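Local coordinates for VP4 protein (Tellina virus 1, PDB 3P06) that is the protease part of a birnavirus polyprotein, probably cutting that polyprotein into its final products, and is trapped here as an intramolecular acyl-enzyme, at residues V10-L15 / E104-A109; V81-A86 / K180-F185; Q117-M122 / Q171-K176; G130-N135 / L161-L166. One frame throughout, in Å; residues are numbered along the deposited sequence.

The four contacts illustrate how a Ser/Lys protease ties distant parts of its chain together. Contact 1 lies near the middle, where strand 9-18 of the mixed sheet meets helix 104-111. Contacts 2, 3 and 4 all touch it, with centres about 15, 12 and 12 Å away. Contact 2 closes one side of a small antiparallel sheet; contacts 3 and 4 share helix 166-173, which starts in contact 4. Contact 1 closes before contacts 3 and 4 open, and its segments alternate with those of contact 2, which encloses contact 3 and, within that, contact 4. N- and C-terminal parts thus interlock in one compact domain, with contacts 2 and 4 farthest apart, about 25 Å between centres.

Contact 1 (V10-L15 / E104-A109); sequences VLLPVL and EAAACA
Val-10 meets Ala-106 at its carbonyl oxygen, which receives only van der Waals contact from the valine: Val-10 CB comes to 3.6 Å of Ala-106 O and Val-10 CG2 to 4.0 Å of the same oxygen. The sound polar bonds here lie within the helix, such as Cys-108 N to Glu-104 O at 2.9 Å. The two methyls of Val-10 go to successive turns. With CG1 anti to the backbone N (chi1 172°), that methyl rests on Ala-106 CB at 3.8 Å, while CG2 reaches one turn further to Ala-109 CB at 4.1 Å. From the other side of the alanine methyl, Leu-12 CD2 touches Ala-106 CB at 3.8 Å, so Ala-106 CB is held between the side chains of two residues that face the helix from one side of the strand. The short side chains of Ala-106 and Ala-109 are consistent with the close approach, 7.7 Å between the segment axes, which run almost exactly antiparallel at 178°. Glu-104, on the far side of the helix, hydrogen-bonds through its carboxylate to Asn-101 and to the backbone of Val-127; Glu-66 lies close enough that one of the two acids may be protonated. The helix begins just after Ser-102, the predicted nucleophile, and Leu-12 approaches that serine as well as Trp-103. Strand 9-18 is flanked in its sheet by strand 21-31, which also supplies Phe-27 against Leu-12, while strand 122-123 packs on Val-10 and Ala-105, and Pro-13 and Leu-15 rest on helix 138-149.

Contact 2 (V81-A86 / K180-F185); sequences VVQATA and KPMVTF
Gln-83 lies alongside Thr-184 on one face of a short antiparallel ladder and crosses Met-182 obliquely. Its CB is 3.9 Å from Val-183 O. Its CG, anti to the carbonyl carbon (chi1 -64°), meets Thr-184 CG2 at 3.8 Å, the two side chains pointing the same way. Extended beyond CG, the chain brings CD and finally OE1 to the selenium of Met-182, a selenomethionine, with OE1 to SE at 3.7 Å. On the other face Ala-84 CB packs on Val-183 CG2 at 4.1 Å, next to Leu-11 of strand 9-18. The Phe-185 ring packs on Val-81, its CD2 4.2 Å from Val-81 CG2. The backbones carry the firmer links. Ala-84 and Val-183 form a hydrogen-bonded pair, Ala-84 N to Val-183 O 2.9 Å and Val-183 N to Ala-84 O 3.0 Å, both donors in the carbonyl plane. Further along, Phe-185 N reaches Val-82 O at 2.8 Å from 46° above that plane, a sign that the ladder is distorted where Val-82 leaves strand geometry. A water bridges Ala-86 N and Pro-181 O at the opposite end. Paired peptide groups, supplemented by CA-H...O contacts, thus supply the polar part of this join, whereas its side chains add mainly van der Waals contact.

Contact 3 (Q117-M122 / Q171-K176); sequences QTPFLM and QVVGDK. With URE (urea), chain G.
A loop packs here against the C-terminal end of a helix: residues 117-122, leading into strand 122-123, run past the last turn of helix 166-173 and the residues that follow it. One backbone bond joins them, Phe-120 N to Lys-176 O at 2.8 Å with the donor tilted 23° from the carbonyl plane. Pro-119 lies beside Val-173, its CG 4.0 Å from Val-173 CB, and its CB also sits 3.4 Å from Val-173 O. Leu-121 crosses Val-172 at about a right angle; the separation of Leu-121 CD2 and Val-172 CG1, 3.3 Å, is tighter than normal and doubtful in detail. Lys-176 bends at chi2 (-75°), which turns its chain back over the helix end, so that NZ bonds Val-172 O at 2.9 Å on a lone pair. Its backbone meets the bound urea twice. Lys-176 N donates to the urea atom O at 2.9 Å. Lys-176 O accepts a weak bond from urea N2, so that this carbonyl serves both Phe-120 and the ligand, and Gly-174 and Thr-118 help to line the pocket. Beside that urea pocket, Phe-120 is the centre of an inverse gamma turn, closed by a weak bond from Leu-121 N to Pro-119 O.

Contact 4 (G130-N135 / L161-L166); sequences GNLSPN and LKVVTL. With SO4 (sulfate ion), chain B.
Two backbone hydrogen bonds hold segment 130-135 to segment 161-166. Leu-166 N points almost straight at Gly-130 O, 3.0 Å away with an angle of 174° at the hydrogen, though it stands 42° above the carbonyl plane. Leu-132 N gives the second, to Val-164 O at 2.9 Å. They flank a single bridge between Asn-131 and Thr-165, and the two segments run antiparallel there. The apolar part belongs to Leu-132, whose two methyls part company: CD2 lies 3.8 Å from Val-163 CG2, while CD1 approaches Leu-166 CD2 at 4.0 Å. Ala-105 of helix 104-111 backs this leucine, and Cys-108 of the same helix backs Leu-166. Gly-130, at positive phi (69°), has its CA 4.0 Å from Leu-166 CD1. Thr-165 and Asn-135 find polar partners outside the two segments. Thr-165 is the N-cap of helix 166-173, its OG1 bonded to Gln-168 N, and Gln-168 OE1 in return takes the N-H of Val-164. Asn-135 ND2 lies at a sulfate oxygen, though the modelled separation is too short to trust; Lys-141, the predicted active-site lysine, Thr-124 and the backbones of Leu-136 and Leu-137 also bind this ion, which probably came from the crystallisation liquor. Gly-130 O thus supplies an acceptor to the first N-H of the helix, as Thr-165 OG1 does further in, so the helix start is satisfied partly by Gly-130, just before strand 131-132, and partly by its own cap.

Contact 1 (V10-L15 / E104-A109)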
loop_
_atom_site.group_PDB
_atom_site.type_symbol
_atom_site.label_atom_id
_atom_site.label_comp_id
_atom_site.label_asym_id
_atom_site.label_seq_id
_atom_site.Cartn_x
_atom_site.Cartn_y
_atom_site.Cartn_z
ATOM N N VAL A 10 5.475 1.895 2.809
ATOM C CA VAL A 10 4.373 1.715 3.737
ATOM C C VAL A 10 3.415 0.634 3.190
ATOM O O VAL A 10 3.007 0.688 1.999
ATOM C CB VAL A 10 3.622 3.084 4.008
ATOM C CG1 VAL A 10 2.337 2.853 4.830
ATOM C CG2 VAL A 10 4.568 4.080 4.741
ATOM N N LEU A 11 3.111 -0.341 4.051
ATOM C CA LEU A 11 2.314 -1.473 3.670
ATOM C C LEU A 11 0.821 -1.074 3.522
ATOM O O LEU A 11 0.323 -0.250 4.253
ATOM C CB LEU A 11 2.394 -2.535 4.770
ATOM C CG LEU A 11 3.714 -3.337 4.661
ATOM C CD1 LEU A 11 3.830 -4.163 5.901
ATOM C CD2 LEU A 11 3.701 -4.198 3.422
ATOM N N LEU A 12 0.123 -1.712 2.610
ATOM C CA LEU A 12 -1.317 -1.472 2.474
ATOM C C LEU A 12 -1.998 -2.820 2.185
ATOM O O LEU A 12 -1.508 -3.617 1.393
ATOM C CB LEU A 12 -1.630 -0.428 1.351
ATOM C CG LEU A 12 -1.177 -0.850 -0.052
ATOM C CD1 LEU A 12 -2.416 -1.036 -0.933
ATOM C CD2 LEU A 12 -0.220 0.202 -0.741
ATOM N N PRO A 13 -3.141 -3.055 2.815
ATOM C CA PRO A 13 -3.888 -4.295 2.573
ATOM C C PRO A 13 -4.688 -4.261 1.265
ATOM O O PRO A 13 -5.144 -3.201 0.850
ATOM C CB PRO A 13 -4.831 -4.384 3.808
ATOM C CG PRO A 13 -5.141 -2.972 4.123
ATOM C CD PRO A 13 -3.804 -2.201 3.829
ATOM N N VAL A 14 -4.805 -5.409 0.603
ATOM C CA VAL A 14 -5.677 -5.546 -0.558
ATOM C C VAL A 14 -6.545 -6.771 -0.398
ATOM O O VAL A 14 -6.196 -7.702 0.316
ATOM C CB VAL A 14 -4.887 -5.650 -1.927
ATOM C CG1 VAL A 14 -4.093 -4.407 -2.119
ATOM C CG2 VAL A 14 -3.966 -6.978 -1.963
ATOM N N LEU A 15 -7.676 -6.767 -1.082
ATOM C CA LEU A 15 -8.589 -7.902 -1.112
ATOM C C LEU A 15 -8.717 -8.446 -2.527
ATOM O O LEU A 15 -8.649 -7.667 -3.461
ATOM C CB LEU A 15 -9.971 -7.470 -0.624
ATOM C CG LEU A 15 -10.021 -6.886 0.796
ATOM C CD1 LEU A 15 -11.504 -6.518 1.051
ATOM C CD2 LEU A 15 -9.547 -7.870 1.837
ATOM N N GLU A 104 -3.569 5.000 -1.784
ATOM C CA GLU A 104 -3.071 6.406 -1.778
ATOM C C GLU A 104 -2.594 6.905 -0.426
ATOM O O GLU A 104 -1.645 7.679 -0.382
ATOM C CB GLU A 104 -4.152 7.374 -2.295
ATOM C CG GLU A 104 -4.544 7.075 -3.735
ATOM C CD GLU A 104 -5.604 8.067 -4.274
ATOM O OE1 GLU A 104 -6.427 8.580 -3.453
ATOM O OE2 GLU A 104 -5.612 8.331 -5.529
ATOM N N ALA A 105 -3.299 6.580 0.662
ATOM C CA ALA A 105 -2.825 6.988 1.985
ATOM C C ALA A 105 -1.418 6.398 2.272
ATOM O O ALA A 105 -0.559 7.123 2.743
ATOM C CB ALA A 105 -3.811 6.612 3.095
ATOM N N ALA A 106 -1.175 5.121 1.948
ATOM C CA ALA A 106 0.148 4.520 2.127
ATOM C C ALA A 106 1.251 5.234 1.262
ATOM O O ALA A 106 2.365 5.500 1.729
ATOM C CB ALA A 106 0.107 2.995 1.768
ATOM N N ALA A 107 0.920 5.506 0.010
ATOM C CA ALA A 107 1.840 6.158 -0.932
ATOM C C ALA A 107 2.165 7.580 -0.439
ATOM O O ALA A 107 3.325 8.020 -0.536
ATOM C CB ALA A 107 1.220 6.232 -2.299
ATOM N N CYS A 108 1.170 8.305 0.071
ATOM C CA CYS A 108 1.467 9.640 0.669
ATOM C C CYS A 108 2.343 9.517 1.918
ATOM O O CYS A 108 3.245 10.348 2.159
ATOM C CB CYS A 108 0.180 10.377 1.057
ATOM S SG CYS A 108 -0.760 10.868 -0.418
ATOM N N ALA A 109 2.010 8.559 2.777
ATOM C CA ALA A 109 2.796 8.341 3.985
ATOM C C ALA A 109 4.219 7.855 3.639
ATOM O O ALA A 109 5.172 8.312 4.260
ATOM C CB ALA A 109 2.099 7.400 4.966
#

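Contact 2 (V81-A86 / K180-F185)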
loop_
_atom_site.group_PDB
_atom_site.type_symbol
_atom_site.label_atom_id
_atom_site.label_comp_id
_atom_site.label_asym_id
_atom_site.label_seq_id
_atom_site.Cartn_x
_atom_site.Cartn_y
_atom_site.Cartn_z
ATOM N N VAL A 81 3.576 -7.651 -2.144
ATOM C CA VAL A 81 4.621 -8.235 -1.292
ATOM C C VAL A 81 4.051 -9.438 -0.606
ATOM O O VAL A 81 2.850 -9.450 -0.222
ATOM C CB VAL A 81 5.171 -7.225 -0.256
ATOM C CG1 VAL A 81 5.721 -5.968 -0.965
ATOM C CG2 VAL A 81 4.118 -6.807 0.759
ATOM N N VAL A 82 4.852 -10.484 -0.471
ATOM C CA VAL A 82 4.360 -11.637 0.292
ATOM C C VAL A 82 5.044 -11.690 1.649
ATOM O O VAL A 82 4.656 -12.503 2.515
ATOM C CB VAL A 82 4.538 -12.997 -0.494
ATOM C CG1 VAL A 82 3.532 -13.068 -1.674
ATOM C CG2 VAL A 82 6.006 -13.242 -1.018
ATOM N N GLN A 83 6.106 -10.876 1.809
ATOM C CA GLN A 83 6.842 -10.781 3.076
ATOM C C GLN A 83 7.361 -9.401 3.222
ATOM O O GLN A 83 7.735 -8.800 2.216
ATOM C CB GLN A 83 8.075 -11.721 3.205
ATOM C CG GLN A 83 7.701 -13.162 3.188
ATOM C CD GLN A 83 8.895 -14.100 3.338
ATOM O OE1 GLN A 83 10.017 -13.679 3.583
ATOM N NE2 GLN A 83 8.628 -15.390 3.214
ATOM N N ALA A 84 7.386 -8.892 4.447
ATOM C CA ALA A 84 8.011 -7.591 4.706
ATOM C C ALA A 84 8.736 -7.571 6.037
ATOM O O ALA A 84 8.294 -8.244 7.014
ATOM C CB ALA A 84 6.947 -6.439 4.640
ATOM N N THR A 85 9.833 -6.807 6.089
ATOM C CA THR A 85 10.529 -6.555 7.332
ATOM C C THR A 85 10.674 -5.034 7.418
ATOM O O THR A 85 10.230 -4.336 6.503
ATOM C CB THR A 85 11.959 -7.239 7.413
ATOM O OG1 THR A 85 12.855 -6.638 6.442
ATOM C CG2 THR A 85 11.876 -8.789 7.189
ATOM N N ALA A 86 11.298 -4.530 8.484
ATOM C CA ALA A 86 11.630 -3.078 8.564
ATOM C C ALA A 86 12.407 -2.524 7.341
ATOM O O ALA A 86 12.287 -1.325 6.991
ATOM C CB ALA A 86 12.348 -2.775 9.875
ATOM N N LYS A 180 7.467 -7.956 15.760
ATOM C CA LYS A 180 8.098 -9.233 15.406
ATOM C C LYS A 180 8.974 -9.019 14.172
ATOM O O LYS A 180 8.960 -7.941 13.606
ATOM C CB LYS A 180 7.055 -10.348 15.199
ATOM C CG LYS A 180 6.081 -10.025 14.096
ATOM C CD LYS A 180 4.952 -11.036 14.115
ATOM C CE LYS A 180 3.857 -10.551 13.208
ATOM N NZ LYS A 180 2.946 -11.693 12.977
ATOM N N PRO A 181 9.801 -10.007 13.805
ATOM C CA PRO A 181 10.796 -9.677 12.773
ATOM C C PRO A 181 10.251 -9.482 11.356
ATOM O O PRO A 181 10.870 -8.789 10.545
ATOM C CB PRO A 181 11.794 -10.890 12.822
ATOM C CG PRO A 181 11.118 -11.947 13.638
ATOM C CD PRO A 181 10.216 -11.179 14.598
HETATM N N MSE A 182 9.105 -10.071 11.069
HETATM C CA MSE A 182 8.633 -10.181 9.668
HETATM C C MSE A 182 7.128 -10.441 9.683
HETATM O O MSE A 182 6.632 -11.036 10.646
HETATM C CB MSE A 182 9.336 -11.366 9.019
HETATM C CG MSE A 182 8.986 -11.723 7.578
HETATM SE SE MSE A 182 9.542 -13.631 7.214
HETATM C CE MSE A 182 11.105 -13.877 8.362
ATOM N N VAL A 183 6.431 -9.963 8.649
ATOM C CA VAL A 183 5.044 -10.285 8.430
ATOM C C VAL A 183 4.987 -10.979 7.100
ATOM O O VAL A 183 5.755 -10.659 6.151
ATOM C CB VAL A 183 4.043 -9.016 8.466
ATOM C CG1 VAL A 183 3.833 -8.560 9.925
ATOM C CG2 VAL A 183 4.531 -7.809 7.615
ATOM N N THR A 184 4.100 -11.955 6.992
ATOM C CA THR A 184 3.942 -12.562 5.687
ATOM C C THR A 184 2.467 -12.463 5.222
ATOM O O THR A 184 1.559 -12.319 6.055
ATOM C CB THR A 184 4.433 -13.980 5.707
ATOM O OG1 THR A 184 3.538 -14.731 6.526
ATOM C CG2 THR A 184 5.844 -14.062 6.332
ATOM N N PHE A 185 2.240 -12.556 3.913
ATOM C CA PHE A 185 0.892 -12.401 3.342
ATOM C C PHE A 185 0.700 -13.439 2.271
ATOM O O PHE A 185 1.701 -13.932 1.735
ATOM C CB PHE A 185 0.745 -11.026 2.730
ATOM C CG PHE A 185 1.038 -9.922 3.665
ATOM C CD1 PHE A 185 0.051 -9.482 4.595
ATOM C CD2 PHE A 185 2.292 -9.313 3.651
ATOM C CE1 PHE A 185 0.341 -8.437 5.519
ATOM C CE2 PHE A 185 2.574 -8.233 4.549
ATOM C CZ PHE A 185 1.596 -7.819 5.487
HETATM O O HOH W 1 12.034 -6.250 10.730
#

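Contact 3 (Q117-M122 / Q171-K176)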
loop_
_atom_site.group_PDB
_atom_site.type_symbol
_atom_site.label_atom_id
_atom_site.label_comp_id
_atom_site.label_asym_id
_atom_site.label_seq_id
_atom_site.Cartn_x
_atom_site.Cartn_y
_atom_site.Cartn_z
ATOM N N GLN A 117 13.131 3.256 7.845
ATOM C CA GLN A 117 12.542 1.965 8.183
ATOM C C GLN A 117 11.055 2.009 7.841
ATOM O O GLN A 117 10.359 3.005 8.091
ATOM C CB GLN A 117 12.701 1.651 9.675
ATOM C CG GLN A 117 14.094 1.490 10.182
ATOM C CD GLN A 117 14.124 0.450 11.272
ATOM O OE1 GLN A 117 13.134 0.265 11.987
ATOM N NE2 GLN A 117 15.238 -0.276 11.376
ATOM N N THR A 118 10.548 0.928 7.310
ATOM C CA THR A 118 9.085 0.783 7.078
ATOM C C THR A 118 8.434 0.668 8.455
ATOM O O THR A 118 8.961 -0.073 9.308
ATOM C CB THR A 118 8.880 -0.541 6.324
ATOM O OG1 THR A 118 9.518 -0.434 5.042
ATOM C CG2 THR A 118 7.422 -0.927 6.182
ATOM N N PRO A 119 7.321 1.404 8.710
ATOM C CA PRO A 119 6.637 1.306 9.997
ATOM C C PRO A 119 5.918 -0.057 10.145
ATOM O O PRO A 119 5.487 -0.663 9.147
ATOM C CB PRO A 119 5.552 2.436 9.928
ATOM C CG PRO A 119 5.334 2.683 8.544
ATOM C CD PRO A 119 6.691 2.417 7.829
ATOM N N PHE A 120 5.768 -0.514 11.374
ATOM C CA PHE A 120 5.067 -1.757 11.593
ATOM C C PHE A 120 3.600 -1.400 11.720
ATOM O O PHE A 120 3.061 -1.376 12.825
ATOM C CB PHE A 120 5.600 -2.410 12.848
ATOM C CG PHE A 120 5.018 -3.751 13.133
ATOM C CD1 PHE A 120 5.219 -4.805 12.270
ATOM C CD2 PHE A 120 4.275 -3.970 14.316
ATOM C CE1 PHE A 120 4.653 -6.071 12.535
ATOM C CE2 PHE A 120 3.703 -5.261 14.565
ATOM C CZ PHE A 120 3.931 -6.285 13.695
ATOM N N LEU A 121 2.972 -1.103 10.582
ATOM C CA LEU A 121 1.631 -0.626 10.583
ATOM C C LEU A 121 1.179 -0.619 9.140
ATOM O O LEU A 121 1.920 -0.171 8.259
ATOM C CB LEU A 121 1.601 0.806 11.114
ATOM C CG LEU A 121 0.215 1.452 11.276
ATOM C CD1 LEU A 121 -0.505 0.887 12.446
ATOM C CD2 LEU A 121 0.271 2.978 11.406
HETATM N N MSE A 122 -0.020 -1.085 8.869
HETATM C CA MSE A 122 -0.507 -1.063 7.494
HETATM C C MSE A 122 -1.420 0.140 7.389
HETATM O O MSE A 122 -2.016 0.578 8.406
HETATM C CB MSE A 122 -1.307 -2.329 7.190
HETATM C CG MSE A 122 -0.430 -3.595 7.302
HETATM SE SE MSE A 122 -1.543 -5.120 6.654
HETATM C CE MSE A 122 -1.012 -4.887 4.796
ATOM N N GLN A 171 2.120 11.555 11.496
ATOM C CA GLN A 171 2.527 11.432 12.898
ATOM C C GLN A 171 2.506 9.955 13.331
ATOM O O GLN A 171 3.398 9.488 14.004
ATOM C CB GLN A 171 1.617 12.275 13.805
ATOM C CG GLN A 171 1.840 13.826 13.749
ATOM C CD GLN A 171 3.291 14.249 14.080
ATOM O OE1 GLN A 171 3.637 14.456 15.232
ATOM N NE2 GLN A 171 4.129 14.385 13.046
ATOM N N VAL A 172 1.472 9.233 12.919
ATOM C CA VAL A 172 1.242 7.863 13.311
ATOM C C VAL A 172 2.237 6.906 12.682
ATOM O O VAL A 172 2.562 5.925 13.291
ATOM C CB VAL A 172 -0.192 7.460 12.910
ATOM C CG1 VAL A 172 -0.303 6.011 12.627
ATOM C CG2 VAL A 172 -1.231 7.919 13.989
ATOM N N VAL A 173 2.716 7.154 11.462
ATOM C CA VAL A 173 3.664 6.214 10.835
ATOM C C VAL A 173 5.081 6.455 11.309
ATOM O O VAL A 173 5.955 5.641 11.040
ATOM C CB VAL A 173 3.632 6.200 9.243
ATOM C CG1 VAL A 173 2.227 5.855 8.719
ATOM C CG2 VAL A 173 4.143 7.496 8.626
ATOM N N GLY A 174 5.314 7.583 11.994
ATOM C CA GLY A 174 6.660 7.978 12.412
ATOM C C GLY A 174 7.252 7.072 13.483
ATOM O O GLY A 174 8.474 6.891 13.534
ATOM N N ASP A 175 6.419 6.486 14.336
ATOM C CA ASP A 175 6.947 5.742 15.486
ATOM C C ASP A 175 6.221 4.421 15.674
ATOM O O ASP A 175 5.377 4.321 16.585
ATOM C CB ASP A 175 6.736 6.578 16.752
ATOM C CG ASP A 175 7.701 6.233 17.877
ATOM O OD1 ASP A 175 8.763 5.596 17.630
ATOM O OD2 ASP A 175 7.403 6.647 19.038
ATOM N N LYS A 176 6.529 3.434 14.814
ATOM C CA LYS A 176 5.888 2.097 14.834
ATOM C C LYS A 176 6.912 0.957 14.771
ATOM O O LYS A 176 7.158 0.358 13.702
ATOM C CB LYS A 176 4.798 1.991 13.748
ATOM C CG LYS A 176 3.580 2.896 14.065
ATOM C CD LYS A 176 2.689 2.306 15.184
ATOM C CE LYS A 176 1.569 3.291 15.575
ATOM N NZ LYS A 176 2.080 4.672 15.858
HETATM C C URE G . 9.570 2.905 12.753
HETATM O O URE G . 8.487 3.491 12.651
HETATM N N1 URE G . 10.656 3.600 13.077
HETATM N N2 URE G . 9.727 1.586 12.535
#

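Contact 4 (G130-N135 / L161-L166)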
loop_
_atom_site.group_PDB
_atom_site.type_symbol
_atom_site.label_atom_id
_atom_site.label_comp_id
_atom_site.label_asym_id
_atom_site.label_seq_id
_atom_site.Cartn_x
_atom_site.Cartn_y
_atom_site.Cartn_z
ATOM N N GLY A 130 -5.821 16.515 0.997
ATOM C CA GLY A 130 -5.144 16.373 2.285
ATOM C C GLY A 130 -5.889 15.629 3.382
ATOM O O GLY A 130 -5.484 15.644 4.566
ATOM N N ASN A 131 -6.987 14.985 3.012
ATOM C CA ASN A 131 -7.726 14.174 3.959
ATOM C C ASN A 131 -7.886 12.764 3.415
ATOM O O ASN A 131 -7.931 12.559 2.206
ATOM C CB ASN A 131 -9.132 14.745 4.198
ATOM C CG ASN A 131 -9.162 15.906 5.184
ATOM O OD1 ASN A 131 -8.312 16.044 6.075
ATOM N ND2 ASN A 131 -10.178 16.749 5.028
ATOM N N LEU A 132 -8.008 11.807 4.323
ATOM C CA LEU A 132 -8.418 10.478 3.954
ATOM C C LEU A 132 -9.908 10.523 3.731
ATOM O O LEU A 132 -10.631 11.077 4.548
ATOM C CB LEU A 132 -8.089 9.509 5.072
ATOM C CG LEU A 132 -6.696 8.908 4.968
ATOM C CD1 LEU A 132 -5.644 9.943 5.324
ATOM C CD2 LEU A 132 -6.560 7.664 5.874
ATOM N N SER A 133 -10.373 9.932 2.633
ATOM C CA SER A 133 -11.804 9.745 2.422
ATOM C C SER A 133 -12.457 8.948 3.535
ATOM O O SER A 133 -11.772 8.217 4.240
ATOM C CB SER A 133 -12.024 8.988 1.126
ATOM O OG SER A 133 -11.694 9.825 0.057
ATOM N N PRO A 134 -13.797 9.018 3.666
ATOM C CA PRO A 134 -14.315 8.008 4.626
ATOM C C PRO A 134 -14.026 6.558 4.166
ATOM O O PRO A 134 -13.908 6.249 2.990
ATOM C CB PRO A 134 -15.805 8.314 4.724
ATOM C CG PRO A 134 -16.072 9.389 3.693
ATOM C CD PRO A 134 -14.796 10.046 3.333
ATOM N N ASN A 135 -13.853 5.676 5.103
ATOM C CA ASN A 135 -13.411 4.373 4.741
ATOM C C ASN A 135 -14.584 3.428 4.441
ATOM O O ASN A 135 -15.647 3.573 5.030
ATOM C CB ASN A 135 -12.670 3.859 5.918
ATOM C CG ASN A 135 -12.336 2.457 5.774
ATOM O OD1 ASN A 135 -13.113 1.568 6.191
ATOM N ND2 ASN A 135 -11.172 2.207 5.143
ATOM N N LEU A 161 -6.728 1.915 13.671
ATOM C CA LEU A 161 -6.123 3.076 14.322
ATOM C C LEU A 161 -6.548 4.300 13.517
ATOM O O LEU A 161 -6.143 4.474 12.354
ATOM C CB LEU A 161 -4.618 2.919 14.327
ATOM C CG LEU A 161 -3.732 3.884 15.113
ATOM C CD1 LEU A 161 -2.263 3.420 14.983
ATOM C CD2 LEU A 161 -3.948 5.297 14.556
ATOM N N LYS A 162 -7.418 5.122 14.087
ATOM C CA LYS A 162 -8.158 6.146 13.311
ATOM C C LYS A 162 -7.335 7.379 12.929
ATOM O O LYS A 162 -6.805 8.049 13.799
ATOM C CB LYS A 162 -9.443 6.573 14.044
ATOM C CG LYS A 162 -10.291 7.555 13.196
ATOM C CD LYS A 162 -11.770 7.692 13.634
ATOM C CE LYS A 162 -12.521 8.480 12.554
ATOM N NZ LYS A 162 -13.964 8.654 12.801
ATOM N N VAL A 163 -7.245 7.690 11.630
ATOM C CA VAL A 163 -6.623 8.900 11.165
ATOM C C VAL A 163 -7.507 9.549 10.114
ATOM O O VAL A 163 -8.047 8.881 9.239
ATOM C CB VAL A 163 -5.185 8.699 10.519
ATOM C CG1 VAL A 163 -4.147 8.313 11.566
ATOM C CG2 VAL A 163 -5.190 7.651 9.426
ATOM N N VAL A 164 -7.601 10.873 10.173
ATOM C CA VAL A 164 -8.477 11.580 9.278
ATOM C C VAL A 164 -7.690 12.452 8.293
ATOM O O VAL A 164 -8.044 12.533 7.125
ATOM C CB VAL A 164 -9.531 12.387 10.078
ATOM C CG1 VAL A 164 -10.458 13.133 9.115
ATOM C CG2 VAL A 164 -10.366 11.419 10.944
ATOM N N THR A 165 -6.625 13.090 8.749
ATOM C CA THR A 165 -5.865 14.007 7.890
ATOM C C THR A 165 -4.495 13.391 7.520
ATOM O O THR A 165 -3.988 12.547 8.224
ATOM C CB THR A 165 -5.632 15.424 8.539
ATOM O OG1 THR A 165 -4.716 15.290 9.619
ATOM C CG2 THR A 165 -6.947 16.076 9.068
ATOM N N LEU A 166 -3.924 13.831 6.408
ATOM C CA LEU A 166 -2.585 13.382 6.007
ATOM C C LEU A 166 -1.588 13.775 7.128
ATOM O O LEU A 166 -0.695 12.984 7.472
ATOM C CB LEU A 166 -2.193 14.024 4.673
ATOM C CG LEU A 166 -2.736 13.392 3.398
ATOM C CD1 LEU A 166 -1.913 13.971 2.244
ATOM C CD2 LEU A 166 -2.604 11.862 3.469
HETATM S S SO4 B . -10.786 1.316 2.190
HETATM O O1 SO4 B . -9.851 2.386 2.431
HETATM O O2 SO4 B . -10.813 0.476 3.388
HETATM O O3 SO4 B . -12.080 1.926 1.970
HETATM O O4 SO4 B . -10.541 0.506 1.023
#